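Local coordinates for sulfide-quinone reductase (PDB 3HYW), which oxidises hydrogen sulfide with a quinone as electron acceptor, using one bound FAD per subunit and releasing the sulfur as polysulfur, at residues A[45-50]-A[164-169]; A[117-122]-A[226-231]; A[145-150]-A[248-253]; A[183-188]-A[221-226]. One frame throughout, in Å; residues are numbered along the deposited sequence.

In the fold
Starting from the N terminus, 45-50 opens contact 1, which 164-169 closes by joining a helix beside the flavin to helix 158-173. Inside that loop 117-122 opens contact 2 and 145-150 opens contact 3, so both cross contact 1 and also each other. Contact 4, made by 183-188 and 221-226, opens after contact 1 has closed and is nested within both of the others; contact 2 then closes at 226-231 and contact 3 at 248-253. Contact 3 lies in the mixed sheet, contact 4 fastens that sheet to the three-stranded antiparallel one, contact 2 ties the latter's first hairpin to a helix end, and contact 1 lies among the helices on the mixed sheet's other face.

Contact 1. Residues A[45-50]-A[164-169]; sequences FPHLAM and ALMLHY
Met166 reaches across from helix 158-173 and lays its terminal methyl over one face of the His47 imidazole, the two side chains crossing at about a right angle. The methyl sits off-centre, toward the rim, with CE 3.2 Å from NE2 of His47 and 3.4 Å from the ring centroid, a CH-pi contact. Behind it the sulfur stands almost over the ring centre, SD lying 4.4 Å from the His47 centroid. Such reach needs a long, straight chain, and beyond CG Met166 is fully extended (chi2 -178°, chi3 175°). A flat ring suits the receiving side, since one face can take the thioether while NE2 hydrogen-bonds to Asp350. Replacing His47 by an alanine would probably leave Asp350 without this partner and the Met166 methyl without the face it rests on.

Helix 158-173 is the crossover helix of a beta-alpha-beta unit, linking the parallel neighbouring strands 146-150 and 182-185, whereas the short helix 45-50 follows the FAD-binding Thr42 and Pro43. Segments 45-50 and 164-169 run at 33° to each other, their axes 10.4 Å apart at closest approach, a spacing that long side chains bridge. Pro46, whose ring lies near the bound FAD, touches the same sulfur, its CB 4.0 Å from SD of Met166. Met50 comes in aslant to Met166, CG to CB 4.0 Å, and then bends at chi2 and chi3. This folding brings its CE to 4.2 Å from CD1 of Leu167, where the flexible thioether fits beside the branched leucine.

Contact 2. Residues A[117-122]-A[226-231]; sequences EENSTS and IEPDKV
Asn119, the last residue of helix 116-119, comes closest to Pro228, their CA atoms 5.6 Å apart, just where Ser120 leaves helical geometry. The Asn119 amide reaches past the proline to the backbone: ND2 donates to O of Ile226 at 3.0 Å, with a nearly straight N-H...O angle of 173°. The acceptor lies in the plane of the amide, while the donor is tilted 18° from the carbonyl plane. The Pro228 ring lies across the amide at an angle, its CG 3.9 Å from OD1 of Asn119.

Pro228 belongs to the turn of a beta hairpin formed by strands 222-226 and 230-234, and within it Glu227 N bonds Lys230 O at 2.8 Å. Proline suits such a turn, where its fixed phi matches the bend. An alanine in place of Asn119 would probably leave the Ile226 carbonyl without this donor and open a gap beside the proline ring.

Deeper in, the small Ser120 packs its CB on Ile226 CD1 at 3.9 Å. Its OG, turned away from the backbone N (chi1 -162°), is left to hydrogen-bond with Thr248 OG1.

Contact 3. Residues A[145-150]-A[248-253]; sequences PVVIGA and TMFMPS
Phe250 and Val147 form the apolar centre, the ring's CZ meeting CG2 of Val147 obliquely at 3.6 Å. They belong to adjacent parallel strands of a mixed sheet, within the layered beta-beta-alpha architecture of the pyridine nucleotide-disulphide oxidoreductase family. Phe250 leans back over the neighbouring strand, one ring face above the peptide between Ile148 and Gly149, with Gly149 N 3.7 Å above the ring plane. Glycine is the fitting residue for two reasons: at phi 166° and psi -149° a beta carbon would press on the preceding carbonyl, and it would also crowd CE1 of the phenylalanine.

On the same face, Val147 and Thr248 lie side by side and point the same way, with Val147 CG1 and Thr248 CG2 tightly packed at 3.5 Å. Val231, from the antiparallel sheet, touches Val147, Thr248 and Phe250. On the other face Ile148 crosses Met249, CG2 to CE 3.9 Å, where the methionine's doubly bent chain turns its methyl toward the isoleucine. Phe163 of the crossover helix 158-173 touches both. Farther along, the sharply bent Met251 leads away from the partner strand and lines the hydrogen sulfide pocket with Cys124 and Phe254.

Outward lie the polar groups: the Thr248 hydroxyl, held by Ser120 OG, and the backbone ladder, alternating between strands. Met249 N gives to Val147 O at 3.2 Å, and Gly149 N returns a bond to Met249 O at 3.0 Å. The third is the straightest: Met251 N reaches Gly149 O at 2.9 Å, in the carbonyl plane, with an N-H...O angle of 168°.

Contact 4. Residues A[183-188]-A[221-226]; sequences TFITSE and VAVKAI
A single methyl, CG2 of Ile185, carries the tight part of this contact. It touches CG2 of Val221 at 3.5 Å, closer than usual for two carbons, and CG2 of Val223 at 3.7 Å. One branch thus meets two valines, Val223 at about a right angle and Val221 at a slant. Val221 turns CG2 between its N and carbonyl carbon to face this methyl, itself opposite the Ile185 backbone N. Beta-branched residues suit such extended chain and bring short, stiff methyls together. Tyr233 adds to the cover of Ile185 and Val221.

Ile185 lies in strand 182-185 of the mixed sheet, and Val223 lies in strand 222-226 at the edge of the three-stranded antiparallel sheet. The contact thus joins the two beta layers of the beta-beta-alpha domain.

Past the methyls the fit is looser. Val221 N points straight at Thr186 O (177°), but at 3.4 Å the bond is weak, and Ser187 CA makes a CA-H...O contact with Val221 O at 3.5 Å. Here the chain folds into an ST turn: Thr186 OG1 accepts from Glu188 N at 3.0 Å and donates to Glu188 OE1 at 2.7 Å, using that oxygen's anti lone pair. Phe194 N binds the other carboxylate oxygen, OE2. On the solvent side, Lys224 and Ala225 form a classic beta bulge opposite Ile232, and the exposed Lys224 makes a salt bridge to Glu234.

Contact 1. Residues A[45-50]-A[164-169]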
loop_
_atom_site.group_PDB
_atom_site.type_symbol
_atom_site.label_atom_id
_atom_site.label_comp_id
_atom_site.label_asym_id
_atom_site.label_seq_id
_atom_site.Cartn_x
_atom_site.Cartn_y
_atom_site.Cartn_z
ATOM N N PHE A 45 -6.265 -18.105 -25.444
ATOM C CA PHE A 45 -5.358 -19.231 -25.201
ATOM C C PHE A 45 -5.245 -19.626 -23.714
ATOM O O PHE A 45 -5.184 -20.821 -23.405
ATOM C CB PHE A 45 -3.964 -19.005 -25.821
ATOM C CG PHE A 45 -3.935 -19.049 -27.341
ATOM C CD1 PHE A 45 -5.082 -19.331 -28.085
ATOM C CD2 PHE A 45 -2.739 -18.841 -28.019
ATOM C CE1 PHE A 45 -5.040 -19.370 -29.480
ATOM C CE2 PHE A 45 -2.681 -18.889 -29.414
ATOM C CZ PHE A 45 -3.836 -19.151 -30.145
ATOM N N PRO A 46 -5.209 -18.637 -22.789
ATOM C CA PRO A 46 -5.274 -19.029 -21.372
ATOM C C PRO A 46 -6.541 -19.810 -21.017
ATOM O O PRO A 46 -6.495 -20.735 -20.202
ATOM C CB PRO A 46 -5.237 -17.684 -20.624
ATOM C CG PRO A 46 -4.575 -16.725 -21.591
ATOM C CD PRO A 46 -5.066 -17.172 -22.945
ATOM N N HIS A 47 -7.664 -19.434 -21.626
ATOM C CA HIS A 47 -8.929 -20.133 -21.429
ATOM C C HIS A 47 -8.880 -21.515 -22.073
ATOM O O HIS A 47 -9.427 -22.465 -21.525
ATOM C CB HIS A 47 -10.083 -19.317 -22.019
ATOM C CG HIS A 47 -10.094 -17.882 -21.592
ATOM N ND1 HIS A 47 -9.153 -16.970 -22.022
ATOM C CD2 HIS A 47 -10.934 -17.202 -20.778
ATOM C CE1 HIS A 47 -9.408 -15.793 -21.484
ATOM N NE2 HIS A 47 -10.489 -15.905 -20.730
ATOM N N LEU A 48 -8.238 -21.625 -23.239
ATOM C CA LEU A 48 -8.032 -22.934 -23.875
ATOM C C LEU A 48 -7.216 -23.849 -22.961
ATOM O O LEU A 48 -7.530 -25.028 -22.812
ATOM C CB LEU A 48 -7.346 -22.797 -25.238
ATOM C CG LEU A 48 -7.179 -24.068 -26.094
ATOM C CD1 LEU A 48 -8.533 -24.597 -26.616
ATOM C CD2 LEU A 48 -6.233 -23.838 -27.258
ATOM N N ALA A 49 -6.173 -23.290 -22.348
ATOM C CA ALA A 49 -5.338 -24.028 -21.402
ATOM C C ALA A 49 -6.122 -24.481 -20.175
ATOM O O ALA A 49 -5.820 -25.522 -19.582
ATOM C CB ALA A 49 -4.143 -23.192 -20.991
ATOM N N MET A 50 -7.130 -23.707 -19.794
ATOM C CA MET A 50 -7.954 -24.067 -18.646
ATOM C C MET A 50 -9.039 -25.078 -19.007
ATOM O O MET A 50 -9.706 -25.610 -18.127
ATOM C CB MET A 50 -8.578 -22.818 -18.017
ATOM C CG MET A 50 -7.594 -21.910 -17.282
ATOM S SD MET A 50 -6.691 -22.739 -15.961
ATOM C CE MET A 50 -8.033 -23.441 -15.001
ATOM N N ALA A 164 -2.798 -17.646 -13.559
ATOM C CA ALA A 164 -2.702 -17.873 -12.123
ATOM C C ALA A 164 -4.057 -17.676 -11.432
ATOM O O ALA A 164 -4.466 -18.496 -10.602
ATOM C CB ALA A 164 -1.645 -16.973 -11.519
ATOM N N LEU A 165 -4.754 -16.600 -11.782
ATOM C CA LEU A 165 -6.025 -16.285 -11.139
ATOM C C LEU A 165 -7.171 -17.173 -11.625
ATOM O O LEU A 165 -8.068 -17.521 -10.843
ATOM C CB LEU A 165 -6.341 -14.792 -11.261
ATOM C CG LEU A 165 -5.400 -13.983 -10.363
ATOM C CD1 LEU A 165 -5.344 -12.540 -10.758
ATOM C CD2 LEU A 165 -5.777 -14.136 -8.892
ATOM N N MET A 166 -7.104 -17.564 -12.898
ATOM C CA MET A 166 -8.034 -18.535 -13.492
ATOM C C MET A 166 -7.911 -19.897 -12.820
ATOM O O MET A 166 -8.916 -20.552 -12.547
ATOM C CB MET A 166 -7.771 -18.693 -14.996
ATOM C CG MET A 166 -8.173 -17.501 -15.832
ATOM S SD MET A 166 -7.887 -17.781 -17.593
ATOM C CE MET A 166 -8.586 -16.293 -18.237
ATOM N N LEU A 167 -6.671 -20.318 -12.583
ATOM C CA LEU A 167 -6.397 -21.584 -11.919
ATOM C C LEU A 167 -6.896 -21.568 -10.473
ATOM O O LEU A 167 -7.539 -22.516 -10.038
ATOM C CB LEU A 167 -4.906 -21.929 -11.992
ATOM C CG LEU A 167 -4.462 -23.286 -11.424
ATOM C CD1 LEU A 167 -5.262 -24.445 -12.043
ATOM C CD2 LEU A 167 -2.968 -23.488 -11.610
ATOM N N HIS A 168 -6.619 -20.487 -9.746
ATOM C CA HIS A 168 -7.193 -20.280 -8.407
ATOM C C HIS A 168 -8.720 -20.443 -8.416
ATOM O O HIS A 168 -9.287 -21.131 -7.562
ATOM C CB HIS A 168 -6.817 -18.894 -7.856
ATOM C CG HIS A 168 -7.639 -18.477 -6.674
ATOM N ND1 HIS A 168 -7.400 -18.943 -5.400
ATOM C CD2 HIS A 168 -8.713 -17.655 -6.578
ATOM C CE1 HIS A 168 -8.283 -18.422 -4.567
ATOM N NE2 HIS A 168 -9.092 -17.637 -5.256
ATOM N N TYR A 169 -9.371 -19.790 -9.378
ATOM C CA TYR A 169 -10.816 -19.865 -9.552
ATOM C C TYR A 169 -11.267 -21.314 -9.755
ATOM O O TYR A 169 -12.181 -21.784 -9.076
ATOM C CB TYR A 169 -11.265 -18.980 -10.726
ATOM C CG TYR A 169 -12.727 -19.136 -11.092
ATOM C CD1 TYR A 169 -13.717 -18.415 -10.423
ATOM C CD2 TYR A 169 -13.122 -20.000 -12.113
ATOM C CE1 TYR A 169 -15.067 -18.559 -10.756
ATOM C CE2 TYR A 169 -14.473 -20.147 -12.456
ATOM C CZ TYR A 169 -15.430 -19.422 -11.775
ATOM O OH TYR A 169 -16.755 -19.566 -12.112
#

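Contact 2. Residues A[117-122]-A[226-231]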
loop_
_atom_site.group_PDB
_atom_site.type_symbol
_atom_site.label_atom_id
_atom_site.label_comp_id
_atom_site.label_asym_id
_atom_site.label_seq_id
_atom_site.Cartn_x
_atom_site.Cartn_y
_atom_site.Cartn_z
ATOM N N GLU A 117 11.232 -25.836 -21.320
ATOM C CA GLU A 117 10.423 -26.418 -22.392
ATOM C C GLU A 117 10.015 -27.862 -22.078
ATOM O O GLU A 117 8.912 -28.279 -22.427
ATOM C CB GLU A 117 11.135 -26.335 -23.745
ATOM C CG GLU A 117 10.174 -26.462 -24.937
ATOM C CD GLU A 117 10.857 -26.363 -26.296
ATOM O OE1 GLU A 117 12.079 -26.120 -26.353
ATOM O OE2 GLU A 117 10.158 -26.531 -27.316
ATOM N N GLU A 118 10.895 -28.598 -21.399
ATOM C CA GLU A 118 10.668 -30.012 -21.070
ATOM C C GLU A 118 9.779 -30.234 -19.840
ATOM O O GLU A 118 8.922 -31.124 -19.844
ATOM C CB GLU A 118 12.000 -30.753 -20.858
ATOM C CG GLU A 118 12.917 -30.821 -22.077
ATOM C CD GLU A 118 14.020 -29.763 -22.063
ATOM O OE1 GLU A 118 13.767 -28.609 -21.638
ATOM O OE2 GLU A 118 15.149 -30.095 -22.494
ATOM N N ASN A 119 9.999 -29.442 -18.792
ATOM C CA ASN A 119 9.378 -29.689 -17.484
ATOM C C ASN A 119 8.231 -28.753 -17.105
ATOM O O ASN A 119 7.421 -29.077 -16.230
ATOM C CB ASN A 119 10.441 -29.664 -16.381
ATOM C CG ASN A 119 11.552 -30.665 -16.622
ATOM O OD1 ASN A 119 11.312 -31.773 -17.102
ATOM N ND2 ASN A 119 12.777 -30.279 -16.286
ATOM N N SER A 120 8.171 -27.590 -17.746
ATOM C CA SER A 120 7.110 -26.629 -17.462
ATOM C C SER A 120 5.998 -26.711 -18.508
ATOM O O SER A 120 5.984 -27.620 -19.347
ATOM C CB SER A 120 7.684 -25.213 -17.390
ATOM O OG SER A 120 6.795 -24.337 -16.725
ATOM N N THR A 121 5.057 -25.774 -18.435
ATOM C CA THR A 121 4.027 -25.620 -19.459
ATOM C C THR A 121 4.002 -24.173 -19.920
ATOM O O THR A 121 4.542 -23.291 -19.257
ATOM C CB THR A 121 2.613 -26.031 -18.964
ATOM O OG1 THR A 121 2.214 -25.203 -17.865
ATOM C CG2 THR A 121 2.571 -27.498 -18.545
ATOM N N SER A 122 3.367 -23.938 -21.066
ATOM C CA SER A 122 3.226 -22.607 -21.617
ATOM C C SER A 122 1.891 -22.508 -22.346
ATOM O O SER A 122 1.314 -23.521 -22.742
ATOM C CB SER A 122 4.382 -22.313 -22.563
ATOM O OG SER A 122 4.272 -23.108 -23.726
ATOM N N ILE A 226 13.707 -24.904 -14.207
ATOM C CA ILE A 226 12.493 -25.584 -13.812
ATOM C C ILE A 226 12.769 -27.077 -13.908
ATOM O O ILE A 226 13.044 -27.608 -14.986
ATOM C CB ILE A 226 11.284 -25.174 -14.682
ATOM C CG1 ILE A 226 11.028 -23.667 -14.542
ATOM C CG2 ILE A 226 10.045 -25.959 -14.277
ATOM C CD1 ILE A 226 10.462 -23.020 -15.769
ATOM N N GLU A 227 12.729 -27.732 -12.756
ATOM C CA GLU A 227 12.908 -29.168 -12.666
ATOM C C GLU A 227 11.524 -29.792 -12.472
ATOM O O GLU A 227 10.553 -29.064 -12.247
ATOM C CB GLU A 227 13.865 -29.506 -11.516
ATOM C CG GLU A 227 15.294 -28.988 -11.743
ATOM C CD GLU A 227 16.267 -29.350 -10.629
ATOM O OE1 GLU A 227 15.967 -30.257 -9.819
ATOM O OE2 GLU A 227 17.350 -28.731 -10.570
ATOM N N PRO A 228 11.409 -31.129 -12.603
ATOM C CA PRO A 228 10.094 -31.741 -12.373
ATOM C C PRO A 228 9.597 -31.523 -10.941
ATOM O O PRO A 228 8.396 -31.618 -10.675
ATOM C CB PRO A 228 10.358 -33.233 -12.619
ATOM C CG PRO A 228 11.584 -33.269 -13.481
ATOM C CD PRO A 228 12.418 -32.128 -13.000
ATOM N N ASP A 229 10.536 -31.178 -10.064
ATOM C CA ASP A 229 10.380 -31.187 -8.616
ATOM C C ASP A 229 10.243 -29.776 -8.038
ATOM O O ASP A 229 9.667 -29.585 -6.959
ATOM C CB ASP A 229 11.633 -31.862 -8.015
ATOM C CG ASP A 229 11.482 -32.218 -6.541
ATOM O OD1 ASP A 229 10.443 -31.876 -5.929
ATOM O OD2 ASP A 229 12.414 -32.855 -5.989
ATOM N N LYS A 230 10.790 -28.790 -8.750
ATOM C CA LYS A 230 11.028 -27.470 -8.170
ATOM C C LYS A 230 11.399 -26.406 -9.201
ATOM O O LYS A 230 11.766 -26.713 -10.334
ATOM C CB LYS A 230 12.138 -27.556 -7.100
ATOM C CG LYS A 230 13.405 -28.264 -7.553
ATOM C CD LYS A 230 14.295 -28.606 -6.368
ATOM C CE LYS A 230 15.303 -29.682 -6.713
ATOM N NZ LYS A 230 16.320 -29.846 -5.635
ATOM N N VAL A 231 11.290 -25.150 -8.782
ATOM C CA VAL A 231 11.781 -24.022 -9.560
ATOM C C VAL A 231 12.971 -23.430 -8.816
ATOM O O VAL A 231 12.937 -23.270 -7.586
ATOM C CB VAL A 231 10.676 -22.959 -9.813
ATOM C CG1 VAL A 231 11.242 -21.706 -10.493
ATOM C CG2 VAL A 231 9.566 -23.555 -10.668
#

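Contact 3. Residues A[145-150]-A[248-253]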
loop_
_atom_site.group_PDB
_atom_site.type_symbol
_atom_site.label_atom_id
_atom_site.label_comp_id
_atom_site.label_asym_id
_atom_site.label_seq_id
_atom_site.Cartn_x
_atom_site.Cartn_y
_atom_site.Cartn_z
ATOM N N PRO A 145 2.058 -28.192 -4.918
ATOM C CA PRO A 145 2.474 -26.808 -5.115
ATOM C C PRO A 145 2.458 -26.379 -6.573
ATOM O O PRO A 145 2.961 -27.089 -7.447
ATOM C CB PRO A 145 3.914 -26.784 -4.577
ATOM C CG PRO A 145 4.040 -27.977 -3.733
ATOM C CD PRO A 145 3.132 -29.004 -4.321
ATOM N N VAL A 146 1.866 -25.216 -6.816
ATOM C CA VAL A 146 1.881 -24.592 -8.133
ATOM C C VAL A 146 2.768 -23.357 -8.103
ATOM O O VAL A 146 2.743 -22.578 -7.144
ATOM C CB VAL A 146 0.452 -24.232 -8.597
ATOM C CG1 VAL A 146 0.472 -23.307 -9.815
ATOM C CG2 VAL A 146 -0.309 -25.492 -8.922
ATOM N N VAL A 147 3.582 -23.208 -9.141
ATOM C CA VAL A 147 4.283 -21.953 -9.378
ATOM C C VAL A 147 4.145 -21.515 -10.828
ATOM O O VAL A 147 4.293 -22.303 -11.764
ATOM C CB VAL A 147 5.760 -21.956 -8.846
ATOM C CG1 VAL A 147 6.434 -23.262 -9.113
ATOM C CG2 VAL A 147 6.569 -20.797 -9.405
ATOM N N ILE A 148 3.815 -20.243 -10.988
ATOM C CA ILE A 148 3.521 -19.662 -12.285
ATOM C C ILE A 148 4.339 -18.381 -12.365
ATOM O O ILE A 148 4.623 -17.771 -11.348
ATOM C CB ILE A 148 1.990 -19.381 -12.422
ATOM C CG1 ILE A 148 1.210 -20.706 -12.440
ATOM C CG2 ILE A 148 1.671 -18.570 -13.687
ATOM C CD1 ILE A 148 -0.238 -20.598 -11.988
ATOM N N GLY A 149 4.741 -17.982 -13.565
ATOM C CA GLY A 149 5.370 -16.684 -13.699
ATOM C C GLY A 149 6.087 -16.425 -14.997
ATOM O O GLY A 149 5.709 -16.932 -16.056
ATOM N N ALA A 150 7.131 -15.611 -14.892
ATOM C CA ALA A 150 7.880 -15.141 -16.042
ATOM C C ALA A 150 9.379 -15.243 -15.785
ATOM O O ALA A 150 9.866 -14.895 -14.707
ATOM C CB ALA A 150 7.491 -13.714 -16.358
ATOM N N THR A 248 3.960 -26.295 -12.986
ATOM C CA THR A 248 4.381 -24.934 -13.316
ATOM C C THR A 248 3.843 -24.464 -14.668
ATOM O O THR A 248 3.549 -25.271 -15.558
ATOM C CB THR A 248 5.931 -24.769 -13.322
ATOM O OG1 THR A 248 6.498 -25.557 -14.372
ATOM C CG2 THR A 248 6.543 -25.188 -11.994
ATOM N N MET A 249 3.715 -23.149 -14.803
ATOM C CA MET A 249 3.409 -22.522 -16.073
ATOM C C MET A 249 4.234 -21.249 -16.132
ATOM O O MET A 249 3.989 -20.306 -15.375
ATOM C CB MET A 249 1.910 -22.208 -16.182
ATOM C CG MET A 249 1.398 -21.951 -17.608
ATOM S SD MET A 249 2.114 -20.533 -18.467
ATOM C CE MET A 249 1.400 -19.151 -17.576
ATOM N N PHE A 250 5.215 -21.228 -17.028
ATOM C CA PHE A 250 6.036 -20.047 -17.214
ATOM C C PHE A 250 5.927 -19.460 -18.609
ATOM O O PHE A 250 5.771 -20.186 -19.594
ATOM C CB PHE A 250 7.496 -20.314 -16.817
ATOM C CG PHE A 250 7.731 -20.181 -15.347
ATOM C CD1 PHE A 250 8.165 -18.975 -14.809
ATOM C CD2 PHE A 250 7.460 -21.242 -14.491
ATOM C CE1 PHE A 250 8.339 -18.833 -13.440
ATOM C CE2 PHE A 250 7.646 -21.110 -13.123
ATOM C CZ PHE A 250 8.086 -19.904 -12.598
ATOM N N MET A 251 5.971 -18.133 -18.670
ATOM C CA MET A 251 6.073 -17.420 -19.933
ATOM C C MET A 251 7.494 -17.557 -20.458
ATOM O O MET A 251 8.457 -17.454 -19.682
ATOM C CB MET A 251 5.743 -15.937 -19.755
ATOM C CG MET A 251 4.372 -15.656 -19.161
ATOM S SD MET A 251 2.997 -16.344 -20.113
ATOM C CE MET A 251 3.192 -15.490 -21.679
ATOM N N PRO A 252 7.632 -17.825 -21.768
ATOM C CA PRO A 252 8.929 -17.725 -22.418
ATOM C C PRO A 252 9.214 -16.282 -22.824
ATOM O O PRO A 252 8.298 -15.452 -22.851
ATOM C CB PRO A 252 8.768 -18.615 -23.653
ATOM C CG PRO A 252 7.315 -18.553 -23.984
ATOM C CD PRO A 252 6.571 -18.262 -22.701
ATOM N N SER A 253 10.479 -15.978 -23.097
ATOM C CA SER A 253 10.837 -14.691 -23.684
ATOM C C SER A 253 10.666 -14.790 -25.204
ATOM O O SER A 253 10.502 -15.888 -25.746
ATOM C CB SER A 253 12.266 -14.307 -23.313
ATOM O OG SER A 253 13.194 -15.223 -23.861
#

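Contact 4. Residues A[183-188]-A[221-226]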
loop_
_atom_site.group_PDB
_atom_site.type_symbol
_atom_site.label_atom_id
_atom_site.label_comp_id
_atom_site.label_asym_id
_atom_site.label_seq_id
_atom_site.Cartn_x
_atom_site.Cartn_y
_atom_site.Cartn_z
ATOM N N THR A 183 2.268 -19.952 -5.916
ATOM C CA THR A 183 3.321 -18.952 -5.867
ATOM C C THR A 183 3.554 -18.378 -7.257
ATOM O O THR A 183 3.662 -19.112 -8.242
ATOM C CB THR A 183 4.640 -19.534 -5.285
ATOM O OG1 THR A 183 4.398 -20.008 -3.955
ATOM C CG2 THR A 183 5.746 -18.472 -5.245
ATOM N N PHE A 184 3.621 -17.056 -7.318
ATOM C CA PHE A 184 3.871 -16.344 -8.557
ATOM C C PHE A 184 5.296 -15.811 -8.517
ATOM O O PHE A 184 5.670 -15.130 -7.567
ATOM C CB PHE A 184 2.861 -15.201 -8.697
ATOM C CG PHE A 184 2.817 -14.590 -10.064
ATOM C CD1 PHE A 184 1.983 -15.116 -11.045
ATOM C CD2 PHE A 184 3.584 -13.470 -10.366
ATOM C CE1 PHE A 184 1.937 -14.553 -12.325
ATOM C CE2 PHE A 184 3.538 -12.900 -11.637
ATOM C CZ PHE A 184 2.709 -13.443 -12.616
ATOM N N ILE A 185 6.097 -16.145 -9.530
ATOM C CA ILE A 185 7.503 -15.707 -9.577
ATOM C C ILE A 185 7.771 -14.949 -10.874
ATOM O O ILE A 185 7.577 -15.477 -11.967
ATOM C CB ILE A 185 8.505 -16.886 -9.445
ATOM C CG1 ILE A 185 8.215 -17.715 -8.191
ATOM C CG2 ILE A 185 9.951 -16.360 -9.426
ATOM C CD1 ILE A 185 9.222 -18.828 -7.931
ATOM N N THR A 186 8.213 -13.705 -10.749
ATOM C CA THR A 186 8.371 -12.855 -11.928
ATOM C C THR A 186 9.695 -12.085 -11.998
ATOM O O THR A 186 10.300 -11.742 -10.971
ATOM C CB THR A 186 7.160 -11.891 -12.080
ATOM O OG1 THR A 186 7.326 -11.096 -13.259
ATOM C CG2 THR A 186 7.016 -10.986 -10.847
ATOM N N SER A 187 10.135 -11.842 -13.232
ATOM C CA SER A 187 11.261 -10.966 -13.534
ATOM C C SER A 187 10.918 -9.484 -13.323
ATOM O O SER A 187 11.815 -8.653 -13.161
ATOM C CB SER A 187 11.726 -11.204 -14.970
ATOM O OG SER A 187 10.619 -11.365 -15.854
ATOM N N GLU A 188 9.625 -9.151 -13.333
ATOM C CA GLU A 188 9.173 -7.793 -13.018
ATOM C C GLU A 188 9.750 -7.353 -11.683
ATOM O O GLU A 188 9.850 -8.172 -10.758
ATOM C CB GLU A 188 7.653 -7.736 -12.898
ATOM C CG GLU A 188 6.874 -7.901 -14.184
ATOM C CD GLU A 188 5.450 -8.286 -13.874
ATOM O OE1 GLU A 188 5.230 -9.443 -13.455
ATOM O OE2 GLU A 188 4.557 -7.432 -13.995
ATOM N N VAL A 221 13.325 -11.353 -9.467
ATOM C CA VAL A 221 14.260 -12.477 -9.450
ATOM C C VAL A 221 14.337 -13.103 -10.836
ATOM O O VAL A 221 13.460 -12.898 -11.674
ATOM C CB VAL A 221 13.886 -13.561 -8.395
ATOM C CG1 VAL A 221 13.991 -13.010 -6.971
ATOM C CG2 VAL A 221 12.493 -14.128 -8.658
ATOM N N ALA A 222 15.394 -13.874 -11.059
ATOM C CA ALA A 222 15.630 -14.508 -12.347
ATOM C C ALA A 222 15.451 -16.012 -12.203
ATOM O O ALA A 222 16.279 -16.687 -11.576
ATOM C CB ALA A 222 17.047 -14.176 -12.842
ATOM N N VAL A 223 14.356 -16.529 -12.759
ATOM C CA VAL A 223 14.128 -17.972 -12.818
ATOM C C VAL A 223 15.213 -18.574 -13.704
ATOM O O VAL A 223 15.380 -18.165 -14.864
ATOM C CB VAL A 223 12.720 -18.310 -13.364
ATOM C CG1 VAL A 223 12.532 -19.820 -13.516
ATOM C CG2 VAL A 223 11.657 -17.738 -12.456
ATOM N N LYS A 224 15.957 -19.523 -13.144
ATOM C CA LYS A 224 17.115 -20.109 -13.820
ATOM C C LYS A 224 16.857 -21.529 -14.310
ATOM O O LYS A 224 17.448 -21.972 -15.301
ATOM C CB LYS A 224 18.339 -20.094 -12.897
ATOM C CG LYS A 224 18.911 -18.702 -12.637
ATOM C CD LYS A 224 19.265 -17.990 -13.950
ATOM C CE LYS A 224 19.808 -16.591 -13.719
ATOM N NZ LYS A 224 21.291 -16.557 -13.764
ATOM N N ALA A 225 15.978 -22.237 -13.604
ATOM C CA ALA A 225 15.711 -23.634 -13.891
ATOM C C ALA A 225 14.344 -24.059 -13.406
ATOM O O ALA A 225 13.880 -23.636 -12.341
ATOM C CB ALA A 225 16.797 -24.540 -13.268
ATOM N N ILE A 226 13.707 -24.904 -14.207
ATOM C CA ILE A 226 12.493 -25.584 -13.812
ATOM C C ILE A 226 12.769 -27.077 -13.908
ATOM O O ILE A 226 13.044 -27.608 -14.986
ATOM C CB ILE A 226 11.284 -25.174 -14.682
ATOM C CG1 ILE A 226 11.028 -23.667 -14.542
ATOM C CG2 ILE A 226 10.045 -25.959 -14.277
ATOM C CD1 ILE A 226 10.462 -23.020 -15.769
#